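Local coordinates for protein yesU (PDB 1OQ1) that is of unknown function but has a galectin-like beta-sandwich fold of the concanavalin clan, which makes carbohydrate binding a possibility rather than an established role, at residues Ala114-Tyr119 and Arg136-Phe141; Arg131-Arg136 and Gly147-Pro152; Leu143-Ala148 and Pro180-Met185. All blocks are in the same frame, centred on the assembly; numbering follows the deposited sequence.

Overall arrangement
Strand 112-122 supplies the first half of interaction 1, which closes a 16-residue loop when 114-119 pairs with 136-141. Before it closes, 131-136 has begun interaction 2, so the two contacts cross; they share R136. Interaction 2 joins the open ends of the hairpin of strands 132-138 and 142-148, with ten residues between its segments. Together these contacts lay three neighbouring strands side by side at one border of the seven-stranded sheet. Interaction 3 begins within that hairpin, shares G147 and A148 with interaction 2, and spans 31 residues to reach 180-185. It therefore joins the outermost strand of this sheet to strand 179-185 of the other sheet of the sandwich.

Interaction 1: residues Ala114-Tyr119 and Arg136-Phe141; sequences ALHLSY and RKSRGF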
loop_
_atom_site.group_PDB
_atom_site.type_symbol
_atom_site.label_atom_id
_atom_site.label_comp_id
_atom_site.label_asym_id
_atom_site.label_seq_id
_atom_site.Cartn_x
_atom_site.Cartn_y
_atom_site.Cartn_z
ATOM N N ALA A 114 -8.577 5.530 5.757
ATOM C CA ALA A 114 -7.875 4.561 4.934
ATOM C C ALA A 114 -7.162 3.534 5.784
ATOM O O ALA A 114 -6.850 3.783 6.947
ATOM C CB ALA A 114 -6.855 5.269 4.040
ATOM N N LEU A 115 -6.926 2.373 5.191
ATOM C CA LEU A 115 -6.175 1.320 5.842
ATOM C C LEU A 115 -4.795 1.450 5.202
ATOM O O LEU A 115 -4.690 1.764 4.015
ATOM C CB LEU A 115 -6.785 -0.050 5.528
ATOM C CG LEU A 115 -8.089 -0.353 6.277
ATOM C CD1 LEU A 115 -8.804 -1.542 5.655
ATOM C CD2 LEU A 115 -7.762 -0.616 7.737
ATOM N N HIS A 116 -3.736 1.272 5.984
ATOM C CA HIS A 116 -2.390 1.354 5.424
ATOM C C HIS A 116 -1.501 0.282 6.026
ATOM O O HIS A 116 -1.413 0.132 7.248
ATOM C CB HIS A 116 -1.758 2.756 5.580
ATOM C CG HIS A 116 -2.153 3.498 6.822
ATOM N ND1 HIS A 116 -1.229 4.143 7.619
ATOM C CD2 HIS A 116 -3.367 3.787 7.347
ATOM C CE1 HIS A 116 -1.859 4.800 8.577
ATOM N NE2 HIS A 116 -3.157 4.600 8.435
ATOM N N LEU A 117 -0.862 -0.475 5.145
ATOM C CA LEU A 117 -0.009 -1.579 5.550
ATOM C C LEU A 117 1.435 -1.322 5.152
ATOM O O LEU A 117 1.759 -1.237 3.968
ATOM C CB LEU A 117 -0.521 -2.867 4.901
ATOM C CG LEU A 117 -0.205 -4.211 5.566
ATOM C CD1 LEU A 117 -0.996 -5.304 4.869
ATOM C CD2 LEU A 117 1.280 -4.495 5.512
ATOM N N SER A 118 2.299 -1.195 6.152
ATOM C CA SER A 118 3.708 -0.946 5.897
ATOM C C SER A 118 4.488 -2.248 5.844
ATOM O O SER A 118 4.222 -3.184 6.603
ATOM C CB SER A 118 4.284 -0.040 6.987
ATOM O OG SER A 118 4.001 -0.570 8.269
ATOM N N TYR A 119 5.442 -2.304 4.922
ATOM C CA TYR A 119 6.293 -3.474 4.756
ATOM C C TYR A 119 7.685 -2.976 4.376
ATOM O O TYR A 119 7.842 -1.846 3.919
ATOM C CB TYR A 119 5.707 -4.418 3.699
ATOM C CG TYR A 119 5.518 -3.814 2.329
ATOM C CD1 TYR A 119 6.489 -3.967 1.340
ATOM C CD2 TYR A 119 4.344 -3.133 2.003
ATOM C CE1 TYR A 119 6.299 -3.466 0.059
ATOM C CE2 TYR A 119 4.140 -2.628 0.723
ATOM C CZ TYR A 119 5.119 -2.799 -0.245
ATOM O OH TYR A 119 4.904 -2.327 -1.517
ATOM N N ARG A 136 -2.386 -0.427 9.889
ATOM C CA ARG A 136 -3.042 0.608 10.684
ATOM C C ARG A 136 -4.317 1.076 10.003
ATOM O O ARG A 136 -4.478 0.908 8.792
ATOM C CB ARG A 136 -2.110 1.804 10.903
ATOM C CG ARG A 136 -0.989 1.539 11.907
ATOM C CD ARG A 136 -0.223 2.813 12.237
ATOM N NE ARG A 136 0.959 2.555 13.061
ATOM C CZ ARG A 136 0.963 2.462 14.388
ATOM N NH1 ARG A 136 -0.158 2.614 15.083
ATOM N NH2 ARG A 136 2.097 2.205 15.026
ATOM N N LYS A 137 -5.218 1.649 10.794
ATOM C CA LYS A 137 -6.483 2.167 10.284
ATOM C C LYS A 137 -6.619 3.628 10.695
ATOM O O LYS A 137 -6.484 3.967 11.877
ATOM C CB LYS A 137 -7.661 1.369 10.847
ATOM C CG LYS A 137 -9.015 1.808 10.296
ATOM C CD LYS A 137 -10.167 1.140 11.031
ATOM C CE LYS A 137 -11.510 1.478 10.388
ATOM N NZ LYS A 137 -12.646 0.896 11.160
ATOM N N SER A 138 -6.875 4.491 9.718
ATOM C CA SER A 138 -7.041 5.923 9.972
ATOM C C SER A 138 -8.385 6.360 9.382
ATOM O O SER A 138 -8.982 5.603 8.621
ATOM C CB SER A 138 -5.893 6.703 9.324
ATOM O OG SER A 138 -4.664 6.420 9.967
ATOM N N ARG A 139 -8.879 7.555 9.718
ATOM C CA ARG A 139 -8.236 8.516 10.617
ATOM C C ARG A 139 -8.027 7.950 12.016
ATOM O O ARG A 139 -8.909 7.291 12.559
ATOM C CB ARG A 139 -9.098 9.787 10.705
ATOM C CG ARG A 139 -8.432 10.967 11.407
ATOM C CD ARG A 139 -9.318 12.217 11.365
ATOM N NE ARG A 139 -8.559 13.443 11.630
ATOM C CZ ARG A 139 -8.116 13.818 12.827
ATOM N NH1 ARG A 139 -7.431 14.951 12.955
ATOM N NH2 ARG A 139 -8.367 13.074 13.899
ATOM N N GLY A 140 -6.856 8.199 12.596
ATOM C CA GLY A 140 -6.604 7.701 13.935
ATOM C C GLY A 140 -5.279 7.008 14.175
ATOM O O GLY A 140 -4.901 6.824 15.326
ATOM N N PHE A 141 -4.581 6.604 13.114
ATOM C CA PHE A 141 -3.284 5.945 13.269
ATOM C C PHE A 141 -3.388 4.735 14.210
ATOM O O PHE A 141 -2.451 4.423 14.947
ATOM C CB PHE A 141 -2.275 6.958 13.827
ATOM C CG PHE A 141 -0.840 6.515 13.738
ATOM C CD1 PHE A 141 -0.240 6.297 12.502
ATOM C CD2 PHE A 141 -0.080 6.341 14.894
ATOM C CE1 PHE A 141 1.099 5.913 12.416
ATOM C CE2 PHE A 141 1.259 5.956 14.819
ATOM C CZ PHE A 141 1.849 5.743 13.576
#
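S138 OG is gripped by two groups: H116 NE2 lies 2.8 Å away across the strands, and F141 N donates to the same oxygen over 3.2 Å. The second bond makes an ST motif, closing the turn that starts at the cis peptide between S138 and R139. H116 reaches across because its chi1 of 33°, short of a staggered value, leans the imidazole over the partner strand; S138 OG then meets the ring at its edge, near its plane. R136 comes from another direction, laying CB over one face of the ring, 3.9 Å from the centroid, in a CH-pi contact. H116 ND1 bonds to Y104 OH, and the ring of F81 meets the imidazole with the planes about 10° apart. Underneath runs regular antiparallel pairing: A114 with S138 and H116 with R136 are hydrogen-bonded pairs, each joined by a reciprocal pair of N-H...O bonds. Between them L115 and K137 form a non-hydrogen-bonded pair whose side chains emerge on the other face of the sheet, L115 CD2 lying 3.7 Å from K137 CB. K137 then runs extended to a salt bridge with D186. R136 also stretches out from CG to NE, and its guanidinium makes a cation-pi contact with F141, R136 NE lying 3.3 Å above the phenyl plane, toward the rim of the ring. Both imidazole nitrogens of the buried H116 thus have partners while a face carries aliphatic carbon, which should fix the rotation of the ring and couple it to the turn through the shared serine hydroxyl.

Interaction 2: residues Arg131-Arg136 and Gly147-Pro152; sequences RTCNLR and GADPLP
D149 packs its side chain on C133 just where the antiparallel hairpin of strands 132-138 and 142-148, at the border of one sheet of the galectin-like sandwich, runs out into loop. D149 CB lies 3.7 Å from C133 SG and equally near R131 O. Beyond it CG stands trans to the backbone N (chi1 -175°), a setting that turns the carboxylate in against the cysteine, with C133 SG 3.6 Å from D149 CG. At the tip the two oxygens part company. D149 OD1 accepts from L151 N at 2.9 Å, approached from above the carboxylate plane, and this bond closes an Asx turn over P150. OD2 is heavily engaged: R122 makes a salt bridge to it, F120 N donates to it, and a water 2.7 Å from D149 OD2 also lies within bonding distance of T132 O, though it cannot serve all its neighbouring acceptors at once. The arginine and the backbone donors would be expected to stabilise the carboxylate as an anion in this buried place.

Between these two segments the backbone adds three bonds, and L135 continues the ladder with A144 and A145. C133 and G147 form the hydrogen-bonded pair: C133 N reaches G147 O at 2.8 Å, and G147 N returns a bond to C133 O. T132 and A148 follow as a non-hydrogen-bonded pair whose side chains diverge, and D149 N then donates to R131 O. Further out R131 NE bonds to R128 O, while a water at the edge of the guanidinium, 2.8 Å from R131 NH1, donates to L151 O over 2.6 Å.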
loop_
_atom_site.group_PDB
_atom_site.type_symbol
_atom_site.label_atom_id
_atom_site.label_comp_id
_atom_site.label_asym_id
_atom_site.label_seq_id
_atom_site.Cartn_x
_atom_site.Cartn_y
_atom_site.Cartn_z
ATOM N N ARG A 131 12.251 -6.710 12.333
ATOM C CA ARG A 131 11.511 -6.550 11.096
ATOM C C ARG A 131 10.115 -7.112 11.016
ATOM O O ARG A 131 9.901 -8.322 11.034
ATOM C CB ARG A 131 12.390 -7.065 9.968
ATOM C CG ARG A 131 13.723 -6.344 10.026
ATOM C CD ARG A 131 14.753 -6.939 9.139
ATOM N NE ARG A 131 16.054 -6.309 9.357
ATOM C CZ ARG A 131 17.123 -6.586 8.625
ATOM N NH1 ARG A 131 17.023 -7.465 7.643
ATOM N NH2 ARG A 131 18.289 -6.009 8.883
ATOM N N THR A 132 9.168 -6.189 10.907
ATOM C CA THR A 132 7.756 -6.524 10.843
ATOM C C THR A 132 7.023 -5.706 9.785
ATOM O O THR A 132 7.570 -4.759 9.211
ATOM C CB THR A 132 7.078 -6.230 12.193
ATOM O OG1 THR A 132 7.072 -4.814 12.423
ATOM C CG2 THR A 132 7.838 -6.900 13.325
ATOM N N CYS A 133 5.784 -6.112 9.527
ATOM C CA CYS A 133 4.887 -5.418 8.613
ATOM C C CYS A 133 3.766 -4.999 9.553
ATOM O O CYS A 133 3.331 -5.799 10.382
ATOM C CB CYS A 133 4.331 -6.362 7.548
ATOM S SG CYS A 133 5.556 -7.000 6.389
ATOM N N ASN A 134 3.300 -3.760 9.433
ATOM C CA ASN A 134 2.249 -3.254 10.321
ATOM C C ASN A 134 1.009 -2.780 9.565
ATOM O O ASN A 134 1.125 -2.154 8.517
ATOM C CB ASN A 134 2.785 -2.076 11.149
ATOM C CG ASN A 134 3.989 -2.447 12.007
ATOM O OD1 ASN A 134 4.468 -3.583 11.985
ATOM N ND2 ASN A 134 4.485 -1.478 12.768
ATOM N N LEU A 135 -0.173 -3.076 10.104
ATOM C CA LEU A 135 -1.430 -2.630 9.495
ATOM C C LEU A 135 -2.090 -1.610 10.417
ATOM O O LEU A 135 -2.321 -1.889 11.592
ATOM C CB LEU A 135 -2.403 -3.796 9.296
ATOM C CG LEU A 135 -3.793 -3.366 8.791
ATOM C CD1 LEU A 135 -3.696 -2.917 7.332
ATOM C CD2 LEU A 135 -4.784 -4.524 8.919
ATOM N N ARG A 136 -2.386 -0.427 9.889
ATOM C CA ARG A 136 -3.042 0.608 10.684
ATOM C C ARG A 136 -4.317 1.076 10.003
ATOM O O ARG A 136 -4.478 0.908 8.792
ATOM C CB ARG A 136 -2.110 1.804 10.903
ATOM C CG ARG A 136 -0.989 1.539 11.907
ATOM C CD ARG A 136 -0.223 2.813 12.237
ATOM N NE ARG A 136 0.959 2.555 13.061
ATOM C CZ ARG A 136 0.963 2.462 14.388
ATOM N NH1 ARG A 136 -0.158 2.614 15.083
ATOM N NH2 ARG A 136 2.097 2.205 15.026
ATOM N N GLY A 147 2.940 -8.465 11.825
ATOM C CA GLY A 147 3.537 -9.776 11.650
ATOM C C GLY A 147 4.982 -9.610 11.228
ATOM O O GLY A 147 5.373 -8.540 10.764
ATOM N N ALA A 148 5.785 -10.654 11.393
ATOM C CA ALA A 148 7.191 -10.584 11.005
ATOM C C ALA A 148 7.304 -10.401 9.489
ATOM O O ALA A 148 6.463 -10.892 8.737
ATOM C CB ALA A 148 7.924 -11.859 11.442
ATOM N N ASP A 149 8.352 -9.704 9.052
ATOM C CA ASP A 149 8.591 -9.427 7.631
ATOM C C ASP A 149 9.725 -10.306 7.082
ATOM O O ASP A 149 10.881 -10.146 7.476
ATOM C CB ASP A 149 8.959 -7.942 7.472
ATOM C CG ASP A 149 9.110 -7.511 6.020
ATOM O OD1 ASP A 149 8.978 -8.357 5.111
ATOM O OD2 ASP A 149 9.369 -6.309 5.793
ATOM N N PRO A 150 9.413 -11.227 6.149
ATOM C CA PRO A 150 10.414 -12.123 5.555
ATOM C C PRO A 150 11.315 -11.469 4.502
ATOM O O PRO A 150 12.302 -12.061 4.071
ATOM C CB PRO A 150 9.561 -13.233 4.953
ATOM C CG PRO A 150 8.377 -12.466 4.449
ATOM C CD PRO A 150 8.070 -11.523 5.610
ATOM N N LEU A 151 10.966 -10.260 4.079
ATOM C CA LEU A 151 11.762 -9.565 3.076
ATOM C C LEU A 151 13.169 -9.303 3.598
ATOM O O LEU A 151 13.349 -8.803 4.709
ATOM C CB LEU A 151 11.104 -8.241 2.701
ATOM C CG LEU A 151 9.788 -8.314 1.932
ATOM C CD1 LEU A 151 9.185 -6.919 1.855
ATOM C CD2 LEU A 151 10.024 -8.877 0.533
ATOM N N PRO A 152 14.186 -9.641 2.800
ATOM C CA PRO A 152 15.569 -9.423 3.223
ATOM C C PRO A 152 16.007 -8.016 2.865
ATOM O O PRO A 152 15.228 -7.237 2.317
ATOM C CB PRO A 152 16.329 -10.456 2.410
ATOM C CG PRO A 152 15.616 -10.370 1.078
ATOM C CD PRO A 152 14.137 -10.348 1.503
HETATM O O HOH W 1 14.835 -9.065 6.879
HETATM O O HOH W 2 10.164 -4.795 7.829
#

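Interaction 3: residues Leu143-Ala148 and Pro180-Met185; sequences LAAMGA and PILEWM
This is a water-bridged meeting of two edge strands from different sheets of the sandwich: 143-148 lies on the outermost strand of the seven-stranded sheet, and 180-185 on strand 179-185, which pairs with 171-176 in the other. The strands run antiparallel, the axes of the two segments approaching to 5.4 Å, yet no direct hydrogen bond links the segments. At one end A144 CB sits over the face of the W184 indole, nearest CE2, 3.6 Å from the centroid of the six-membered ring, as a CH-pi contact. The indole lies there because W184 CG is trans to its backbone N (chi1 178°), while A145 CB packs against W184 CB. In the middle L182 CD2 touches M146 CA at 3.8 Å. At the other end G147 CA points its C-H almost straight at I181 O, 3.5 Å away. Two waters donate to I181 O, at 3.0 and 2.8 Å; one also donates to M146 O and the other to A148 O. A third water donates to A144 O and receives a weak bond from W184 NE1. With no N-H of the other segment bonding these carbonyls, waters supply the protons, while A144 on the indole face and L182 against M146 make the apolar part.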
loop_
_atom_site.group_PDB
_atom_site.type_symbol
_atom_site.label_atom_id
_atom_site.label_comp_id
_atom_site.label_asym_id
_atom_site.label_seq_id
_atom_site.Cartn_x
_atom_site.Cartn_y
_atom_site.Cartn_z
ATOM N N LEU A 143 -3.221 1.067 15.480
ATOM C CA LEU A 143 -2.495 -0.156 15.139
ATOM C C LEU A 143 -3.489 -1.313 15.201
ATOM O O LEU A 143 -4.048 -1.606 16.260
ATOM C CB LEU A 143 -1.350 -0.391 16.127
ATOM C CG LEU A 143 -0.475 -1.621 15.864
ATOM C CD1 LEU A 143 0.219 -1.500 14.508
ATOM C CD2 LEU A 143 0.554 -1.735 16.976
ATOM N N ALA A 144 -3.709 -1.966 14.063
ATOM C CA ALA A 144 -4.662 -3.075 13.983
ATOM C C ALA A 144 -4.029 -4.464 14.047
ATOM O O ALA A 144 -4.574 -5.374 14.670
ATOM C CB ALA A 144 -5.495 -2.949 12.706
ATOM N N ALA A 145 -2.884 -4.635 13.398
ATOM C CA ALA A 145 -2.228 -5.935 13.398
ATOM C C ALA A 145 -0.787 -5.803 12.942
ATOM O O ALA A 145 -0.374 -4.757 12.445
ATOM C CB ALA A 145 -2.978 -6.897 12.469
HETATM N N MSE A 146 -0.016 -6.867 13.130
HETATM C CA MSE A 146 1.367 -6.865 12.688
HETATM C C MSE A 146 1.875 -8.294 12.595
HETATM O O MSE A 146 1.280 -9.224 13.157
HETATM C CB MSE A 146 2.265 -6.016 13.606
HETATM C CG MSE A 146 2.579 -6.575 14.981
HETATM SE SE MSE A 146 3.972 -5.508 15.853
HETATM C CE MSE A 146 5.474 -6.675 15.563
ATOM N N GLY A 147 2.940 -8.465 11.825
ATOM C CA GLY A 147 3.537 -9.776 11.650
ATOM C C GLY A 147 4.982 -9.610 11.228
ATOM O O GLY A 147 5.373 -8.540 10.764
ATOM N N ALA A 148 5.785 -10.654 11.393
ATOM C CA ALA A 148 7.191 -10.584 11.005
ATOM C C ALA A 148 7.304 -10.401 9.489
ATOM O O ALA A 148 6.463 -10.892 8.737
ATOM C CB ALA A 148 7.924 -11.859 11.442
ATOM N N PRO A 180 1.545 -16.427 4.727
ATOM C CA PRO A 180 0.692 -15.470 5.439
ATOM C C PRO A 180 1.563 -14.622 6.361
ATOM O O PRO A 180 2.415 -15.152 7.074
ATOM C CB PRO A 180 -0.263 -16.370 6.221
ATOM C CG PRO A 180 -0.341 -17.607 5.368
ATOM C CD PRO A 180 1.102 -17.810 4.972
ATOM N N ILE A 181 1.350 -13.310 6.337
ATOM C CA ILE A 181 2.123 -12.381 7.156
ATOM C C ILE A 181 1.297 -11.872 8.331
ATOM O O ILE A 181 1.764 -11.859 9.472
ATOM C CB ILE A 181 2.601 -11.180 6.301
ATOM C CG1 ILE A 181 3.494 -11.683 5.169
ATOM C CG2 ILE A 181 3.359 -10.167 7.171
ATOM C CD1 ILE A 181 4.720 -12.442 5.658
ATOM N N LEU A 182 0.072 -11.440 8.049
ATOM C CA LEU A 182 -0.817 -10.960 9.098
ATOM C C LEU A 182 -2.254 -11.001 8.604
ATOM O O LEU A 182 -2.498 -11.081 7.401
ATOM C CB LEU A 182 -0.444 -9.525 9.515
ATOM C CG LEU A 182 -0.531 -8.369 8.506
ATOM C CD1 LEU A 182 -1.984 -7.976 8.259
ATOM C CD2 LEU A 182 0.229 -7.173 9.055
ATOM N N GLU A 183 -3.201 -10.967 9.533
ATOM C CA GLU A 183 -4.610 -10.960 9.171
ATOM C C GLU A 183 -5.373 -10.209 10.256
ATOM O O GLU A 183 -4.922 -10.134 11.399
ATOM C CB GLU A 183 -5.148 -12.385 8.983
ATOM C CG GLU A 183 -5.511 -13.146 10.236
ATOM C CD GLU A 183 -6.163 -14.484 9.907
ATOM O OE1 GLU A 183 -6.720 -15.126 10.821
ATOM O OE2 GLU A 183 -6.113 -14.896 8.730
ATOM N N TRP A 184 -6.521 -9.646 9.901
ATOM C CA TRP A 184 -7.283 -8.857 10.855
ATOM C C TRP A 184 -8.765 -8.838 10.534
ATOM O O TRP A 184 -9.157 -8.898 9.370
ATOM C CB TRP A 184 -6.743 -7.424 10.841
ATOM C CG TRP A 184 -7.442 -6.461 11.746
ATOM C CD1 TRP A 184 -7.553 -6.544 13.104
ATOM C CD2 TRP A 184 -8.048 -5.220 11.368
ATOM N NE1 TRP A 184 -8.184 -5.429 13.597
ATOM C CE2 TRP A 184 -8.497 -4.599 12.553
ATOM C CE3 TRP A 184 -8.252 -4.571 10.142
ATOM C CZ2 TRP A 184 -9.136 -3.353 12.552
ATOM C CZ3 TRP A 184 -8.888 -3.330 10.142
ATOM C CH2 TRP A 184 -9.320 -2.737 11.340
HETATM N N MSE A 185 -9.589 -8.773 11.574
HETATM C CA MSE A 185 -11.034 -8.700 11.384
HETATM C C MSE A 185 -11.541 -7.511 12.182
HETATM O O MSE A 185 -11.621 -7.565 13.412
HETATM C CB MSE A 185 -11.731 -9.978 11.864
HETATM C CG MSE A 185 -13.256 -9.951 11.718
HETATM SE SE MSE A 185 -13.887 -9.799 9.878
HETATM C CE MSE A 185 -13.739 -11.654 9.360
HETATM O O HOH W 3 -6.677 -5.209 16.497
HETATM O O HOH W 4 0.771 -11.881 12.354
HETATM O O HOH W 5 4.460 -12.715 9.671
#